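Long-range contact in macrolide export ATP-binding/permease protein MacB (Actinobacillus actinomycetemcomitans, PDB 3FTJ), which probably exports macrolide antibiotics as the noncanonical ABC transporter of a tripartite efflux system, powered by ATP hydrolysis, this chain being its periplasmic region: residues N34-L43 with L196-D205. Residues are numbered along the deposited sequence; the frame is centred on the assembly and turned at random.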
ATOM      1  N   ASN A  34       7.199   0.602  13.247  1.00 21.25           N
ATOM      2  CA  ASN A  34       7.527  -0.680  13.856  1.00 19.23           C
ATOM      3  C   ASN A  34       7.117  -1.866  13.004  1.00 21.29           C
ATOM      4  O   ASN A  34       7.609  -2.982  13.197  1.00 23.28           O
ATOM      5  CB  ASN A  34       6.952  -0.777  15.266  1.00 19.59           C
ATOM      6  CG  ASN A  34       7.817  -0.075  16.286  1.00 24.48           C
ATOM      7  OD1 ASN A  34       7.328   0.692  17.116  1.00 28.42           O
ATOM      8  ND2 ASN A  34       9.117  -0.331  16.229  1.00 26.36           N
ATOM      9  N   LEU A  35       6.230  -1.630  12.042  1.00 19.53           N
ATOM     10  CA  LEU A  35       5.898  -2.676  11.079  1.00 20.78           C
ATOM     11  C   LEU A  35       7.126  -2.967  10.216  1.00 20.18           C
ATOM     12  O   LEU A  35       7.791  -2.042   9.753  1.00 20.13           O
ATOM     13  CB  LEU A  35       4.713  -2.246  10.207  1.00 19.30           C
ATOM     14  CG  LEU A  35       3.373  -2.155  10.950  1.00 19.25           C
ATOM     15  CD1 LEU A  35       2.289  -1.533  10.082  1.00 19.77           C
ATOM     16  CD2 LEU A  35       2.946  -3.545  11.437  1.00 22.62           C
ATOM     17  N   LYS A  36       7.420  -4.249  10.006  1.00 19.13           N
ATOM     18  CA  LYS A  36       8.583  -4.675   9.228  1.00 20.78           C
ATOM     19  C   LYS A  36       8.191  -5.659   8.149  1.00 17.94           C
ATOM     20  O   LYS A  36       7.175  -6.343   8.252  1.00 18.61           O
ATOM     21  CB  LYS A  36       9.620  -5.374  10.115  1.00 21.19           C
ATOM     22  CG  LYS A  36       9.845  -4.768  11.469  1.00 22.50           C
ATOM     23  CD  LYS A  36      10.799  -5.632  12.250  1.00 24.65           C
ATOM     24  CE  LYS A  36      11.100  -5.063  13.626  1.00 36.62           C
ATOM     25  NZ  LYS A  36      12.261  -5.784  14.286  1.00 42.18           N
ATOM     26  N   ILE A  37       9.032  -5.760   7.132  1.00 18.76           N
ATOM     27  CA  ILE A  37       8.847  -6.750   6.076  1.00 20.44           C
ATOM     28  C   ILE A  37       8.784  -8.172   6.642  1.00 20.32           C
ATOM     29  O   ILE A  37       8.032  -9.010   6.141  1.00 21.77           O
ATOM     30  CB  ILE A  37       9.960  -6.642   5.012  1.00 19.79           C
ATOM     31  CG1 ILE A  37       9.801  -5.337   4.230  1.00 15.64           C
ATOM     32  CG2 ILE A  37       9.924  -7.835   4.066  1.00 23.86           C
ATOM     33  CD1 ILE A  37       8.448  -5.189   3.558  1.00 13.60           C
ATOM     34  N   SER A  38       9.548  -8.439   7.699  1.00 21.72           N
ATOM     35  CA  SER A  38       9.521  -9.767   8.323  1.00 24.61           C
ATOM     36  C   SER A  38       8.169 -10.055   8.989  1.00 24.81           C
ATOM     37  O   SER A  38       7.712 -11.199   8.993  1.00 23.38           O
ATOM     38  CB  SER A  38      10.652  -9.931   9.338  1.00 24.83           C
ATOM     39  OG  SER A  38      10.591  -8.942  10.347  1.00 22.96           O
ATOM     40  N   ASP A  39       7.549  -9.021   9.559  1.00 19.75           N
ATOM     41  CA  ASP A  39       6.171  -9.115  10.007  1.00 17.79           C
ATOM     42  C   ASP A  39       5.289  -9.578   8.839  1.00 23.38           C
ATOM     43  O   ASP A  39       4.521 -10.534   8.978  1.00 20.54           O
ATOM     44  CB  ASP A  39       5.661  -7.764  10.517  1.00 21.93           C
ATOM     45  CG  ASP A  39       6.367  -7.295  11.782  1.00 24.19           C
ATOM     46  OD1 ASP A  39       7.018  -8.110  12.471  1.00 21.33           O
ATOM     47  OD2 ASP A  39       6.256  -6.088  12.087  1.00 23.95           O
ATOM     48  N   ALA A  40       5.409  -8.906   7.691  1.00 18.28           N
ATOM     49  CA  ALA A  40       4.628  -9.253   6.507  1.00 21.01           C
ATOM     50  C   ALA A  40       4.902 -10.682   6.034  1.00 23.91           C
ATOM     51  O   ALA A  40       3.995 -11.377   5.581  1.00 23.82           O
ATOM     52  CB  ALA A  40       4.888  -8.258   5.371  1.00 19.79           C
ATOM     53  N   ASN A  41       6.151 -11.116   6.139  1.00 25.36           N
ATOM     54  CA  ASN A  41       6.503 -12.472   5.747  1.00 26.37           C
ATOM     55  C   ASN A  41       5.788 -13.496   6.627  1.00 27.77           C
ATOM     56  O   ASN A  41       5.202 -14.455   6.134  1.00 30.88           O
ATOM     57  CB  ASN A  41       8.017 -12.667   5.818  1.00 29.72           C
ATOM     58  CG  ASN A  41       8.463 -14.004   5.249  1.00 37.57           C
ATOM     59  OD1 ASN A  41       9.038 -14.831   5.959  1.00 40.88           O
ATOM     60  ND2 ASN A  41       8.184 -14.229   3.968  1.00 32.45           N
ATOM     61  N   THR A  42       5.826 -13.287   7.936  1.00 27.48           N
ATOM     62  CA  THR A  42       5.154 -14.192   8.861  1.00 24.00           C
ATOM     63  C   THR A  42       3.645 -14.231   8.634  1.00 26.23           C
ATOM     64  O   THR A  42       3.022 -15.298   8.686  1.00 23.80           O
ATOM     65  CB  THR A  42       5.461 -13.812  10.298  1.00 27.35           C
ATOM     66  OG1 THR A  42       6.875 -13.906  10.498  1.00 28.51           O
ATOM     67  CG2 THR A  42       4.747 -14.753  11.270  1.00 27.87           C
ATOM     68  N   LEU A  43       3.055 -13.074   8.360  1.00 22.15           N
ATOM     69  CA  LEU A  43       1.627 -13.010   8.066  1.00 25.19           C
ATOM     70  C   LEU A  43       1.289 -13.794   6.801  1.00 25.11           C
ATOM     71  O   LEU A  43       0.275 -14.483   6.740  1.00 26.63           O
ATOM     72  CB  LEU A  43       1.163 -11.557   7.937  1.00 21.42           C
ATOM     73  CG  LEU A  43       1.166 -10.732   9.230  1.00 23.38           C
ATOM     74  CD1 LEU A  43       1.053  -9.233   8.934  1.00 24.75           C
ATOM     75  CD2 LEU A  43       0.039 -11.174  10.145  1.00 24.20           C
ATOM     76  N   LEU A 196      -0.949 -12.263  16.860  1.00 21.85           N
ATOM     77  CA  LEU A 196       0.338 -12.587  16.252  1.00 23.74           C
ATOM     78  C   LEU A 196       1.264 -11.366  16.228  1.00 25.83           C
ATOM     79  O   LEU A 196       2.423 -11.446  16.649  1.00 22.48           O
ATOM     80  CB  LEU A 196       0.152 -13.153  14.843  1.00 25.85           C
ATOM     81  CG  LEU A 196       1.407 -13.487  14.022  1.00 23.22           C
ATOM     82  CD1 LEU A 196       2.307 -14.487  14.737  1.00 22.24           C
ATOM     83  CD2 LEU A 196       1.006 -14.021  12.650  1.00 24.50           C
ATOM     84  N   LEU A 197       0.742 -10.232  15.760  1.00 24.75           N
ATOM     85  CA  LEU A 197       1.536  -9.004  15.676  1.00 24.65           C
ATOM     86  C   LEU A 197       1.955  -8.454  17.032  1.00 23.14           C
ATOM     87  O   LEU A 197       3.054  -7.915  17.161  1.00 24.00           O
ATOM     88  CB  LEU A 197       0.804  -7.925  14.879  1.00 23.03           C
ATOM     89  CG  LEU A 197       0.868  -8.077  13.365  1.00 23.64           C
ATOM     90  CD1 LEU A 197      -0.195  -7.216  12.727  1.00 28.51           C
ATOM     91  CD2 LEU A 197       2.253  -7.699  12.842  1.00 29.44           C
ATOM     92  N   LYS A 198       1.078  -8.556  18.031  1.00 20.81           N
ATOM     93  CA  LYS A 198       1.457  -8.243  19.413  1.00 24.23           C
ATOM     94  C   LYS A 198       2.619  -9.120  19.884  1.00 21.12           C
ATOM     95  O   LYS A 198       3.560  -8.630  20.500  1.00 23.89           O
ATOM     96  CB  LYS A 198       0.271  -8.409  20.371  1.00 27.54           C
ATOM     97  CG  LYS A 198      -0.877  -7.450  20.111  1.00 32.72           C
ATOM     98  CD  LYS A 198      -2.122  -7.813  20.908  1.00 37.68           C
ATOM     99  CE  LYS A 198      -1.937  -7.544  22.393  1.00 40.64           C
ATOM    100  NZ  LYS A 198      -3.251  -7.636  23.104  1.00 52.83           N
ATOM    101  N   SER A 199       2.535 -10.417  19.604  1.00 24.70           N
ATOM    102  CA  SER A 199       3.593 -11.369  19.941  1.00 23.37           C
ATOM    103  C   SER A 199       4.902 -10.983  19.247  1.00 22.22           C
ATOM    104  O   SER A 199       5.984 -11.017  19.846  1.00 20.53           O
ATOM    105  CB  SER A 199       3.174 -12.777  19.513  1.00 21.97           C
ATOM    106  OG  SER A 199       4.143 -13.747  19.874  1.00 23.44           O
ATOM    107  N   LEU A 200       4.789 -10.627  17.973  1.00 22.14           N
ATOM    108  CA  LEU A 200       5.937 -10.219  17.173  1.00 22.44           C
ATOM    109  C   LEU A 200       6.577  -8.954  17.727  1.00 22.13           C
ATOM    110  O   LEU A 200       7.789  -8.910  17.957  1.00 23.54           O
ATOM    111  CB  LEU A 200       5.492  -9.963  15.739  1.00 21.32           C
ATOM    112  CG  LEU A 200       5.910 -10.888  14.598  1.00 23.42           C
ATOM    113  CD1 LEU A 200       6.436 -12.211  15.078  1.00 23.71           C
ATOM    114  CD2 LEU A 200       4.748 -11.058  13.621  1.00 20.65           C
ATOM    115  N   HIS A 201       5.758  -7.927  17.938  1.00 21.55           N
ATOM    116  CA  HIS A 201       6.251  -6.614  18.366  1.00 22.67           C
ATOM    117  C   HIS A 201       6.517  -6.522  19.859  1.00 23.71           C
ATOM    118  O   HIS A 201       7.229  -5.625  20.312  1.00 26.05           O
ATOM    119  CB  HIS A 201       5.259  -5.515  17.971  1.00 23.45           C
ATOM    120  CG  HIS A 201       5.231  -5.229  16.503  1.00 24.71           C
ATOM    121  ND1 HIS A 201       4.602  -4.118  15.968  1.00 20.23           N
ATOM    122  CD2 HIS A 201       5.784  -5.886  15.458  1.00 19.85           C
ATOM    123  CE1 HIS A 201       4.740  -4.128  14.656  1.00 19.12           C
ATOM    124  NE2 HIS A 201       5.455  -5.189  14.319  1.00 21.24           N
ATOM    125  N   GLY A 202       5.929  -7.435  20.625  1.00 24.60           N
ATOM    126  CA  GLY A 202       6.052  -7.406  22.071  1.00 24.19           C
ATOM    127  C   GLY A 202       5.063  -6.467  22.740  1.00 29.01           C
ATOM    128  O   GLY A 202       5.070  -6.333  23.965  1.00 28.76           O
ATOM    129  N   LYS A 203       4.213  -5.827  21.937  1.00 26.36           N
ATOM    130  CA  LYS A 203       3.236  -4.852  22.433  1.00 27.49           C
ATOM    131  C   LYS A 203       2.288  -4.404  21.318  1.00 30.05           C
ATOM    132  O   LYS A 203       2.597  -4.531  20.131  1.00 30.42           O
ATOM    133  CB  LYS A 203       3.945  -3.620  23.009  1.00 28.61           C
ATOM    134  CG  LYS A 203       4.654  -2.766  21.955  1.00 30.68           C
ATOM    135  CD  LYS A 203       5.289  -1.538  22.578  1.00 34.05           C
ATOM    136  CE  LYS A 203       5.533  -0.438  21.546  1.00 45.66           C
ATOM    137  NZ  LYS A 203       6.650  -0.738  20.590  1.00 40.47           N
ATOM    138  N   LYS A 204       1.139  -3.860  21.703  1.00 26.26           N
ATOM    139  CA  LYS A 204       0.171  -3.376  20.727  1.00 28.55           C
ATOM    140  C   LYS A 204       0.534  -1.953  20.315  1.00 32.07           C
ATOM    141  O   LYS A 204       0.113  -0.982  20.944  1.00 27.16           O
ATOM    142  CB  LYS A 204      -1.256  -3.435  21.290  1.00 29.72           C
ATOM    143  CG  LYS A 204      -2.328  -2.918  20.342  1.00 33.17           C
ATOM    144  CD  LYS A 204      -3.042  -4.044  19.626  1.00 30.72           C
ATOM    145  CE  LYS A 204      -4.059  -3.521  18.626  1.00 31.16           C
ATOM    146  NZ  LYS A 204      -4.733  -2.302  19.129  1.00 40.70           N
ATOM    147  N   ASP A 205       1.339  -1.849  19.262  1.00 27.21           N
ATOM    148  CA  ASP A 205       1.806  -0.568  18.773  1.00 24.68           C
ATOM    149  C   ASP A 205       1.381  -0.383  17.324  1.00 26.76           C
ATOM    150  O   ASP A 205       2.102   0.212  16.523  1.00 27.65           O
ATOM    151  CB  ASP A 205       3.327  -0.474  18.905  1.00 25.41           C
ATOM    152  CG  ASP A 205       4.046  -1.562  18.138  1.00 26.32           C
ATOM    153  OD1 ASP A 205       3.389  -2.278  17.361  1.00 25.04           O
ATOM    154  OD2 ASP A 205       5.274  -1.698  18.309  1.00 28.05           O
TER
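An Asp-His-Asp hydrogen-bond chain, Asp39 to His201 to Asp205, ties the first turn of helix 37-44 to the last turn of helix 186-201 and the loop that follows it, on the sheet of the MacB periplasmic region. The two helices run roughly antiparallel, their short segments 11.0 Å apart at closest approach and 141° between directions, a spacing at which the helices meet through the ends of their side chains. Across the contact, His201 NE2 donates to Asp39 OD2 at 2.5 Å; the acceptor lies in the ring plane, whereas the donor stands 41° out of the carboxylate plane. From the other face of that carboxylate comes Lys36 N, 3.0 Å from Asp39 OD2. Lys36 is the N-cap residue, and with chi1 at -66° the Asp39 carboxylate folds back beside its own backbone N, toward the start of the helix. Two N-H groups thus grip one oxygen, while the histidine, bonded at both ring nitrogens, has its ring rotation fixed. Leu35 CD2 adds an apolar contact obliquely to this ring, 3.7 Å from His201 CE1. Farther along the helices, Leu43 and Leu196 lie alongside each other, pointing opposite ways, with Leu43 CD2 and Leu196 CD2 3.9 Å apart, and the same Leu196 CD2 also meets Thr42 CG2. Leu197 CD2 lies against Asp39 CB; Ile18 of strand 15-20 touches Leu35, Leu43 and Leu197 and thereby joins both helices to the sheet. At the other end of the hydrogen-bond chain, Asp205 OD1 accepts from His201 ND1 at 2.6 Å through its syn lone pair, and Asp205 OD2 forms a salt bridge with Lys203 NZ at 2.8 Å.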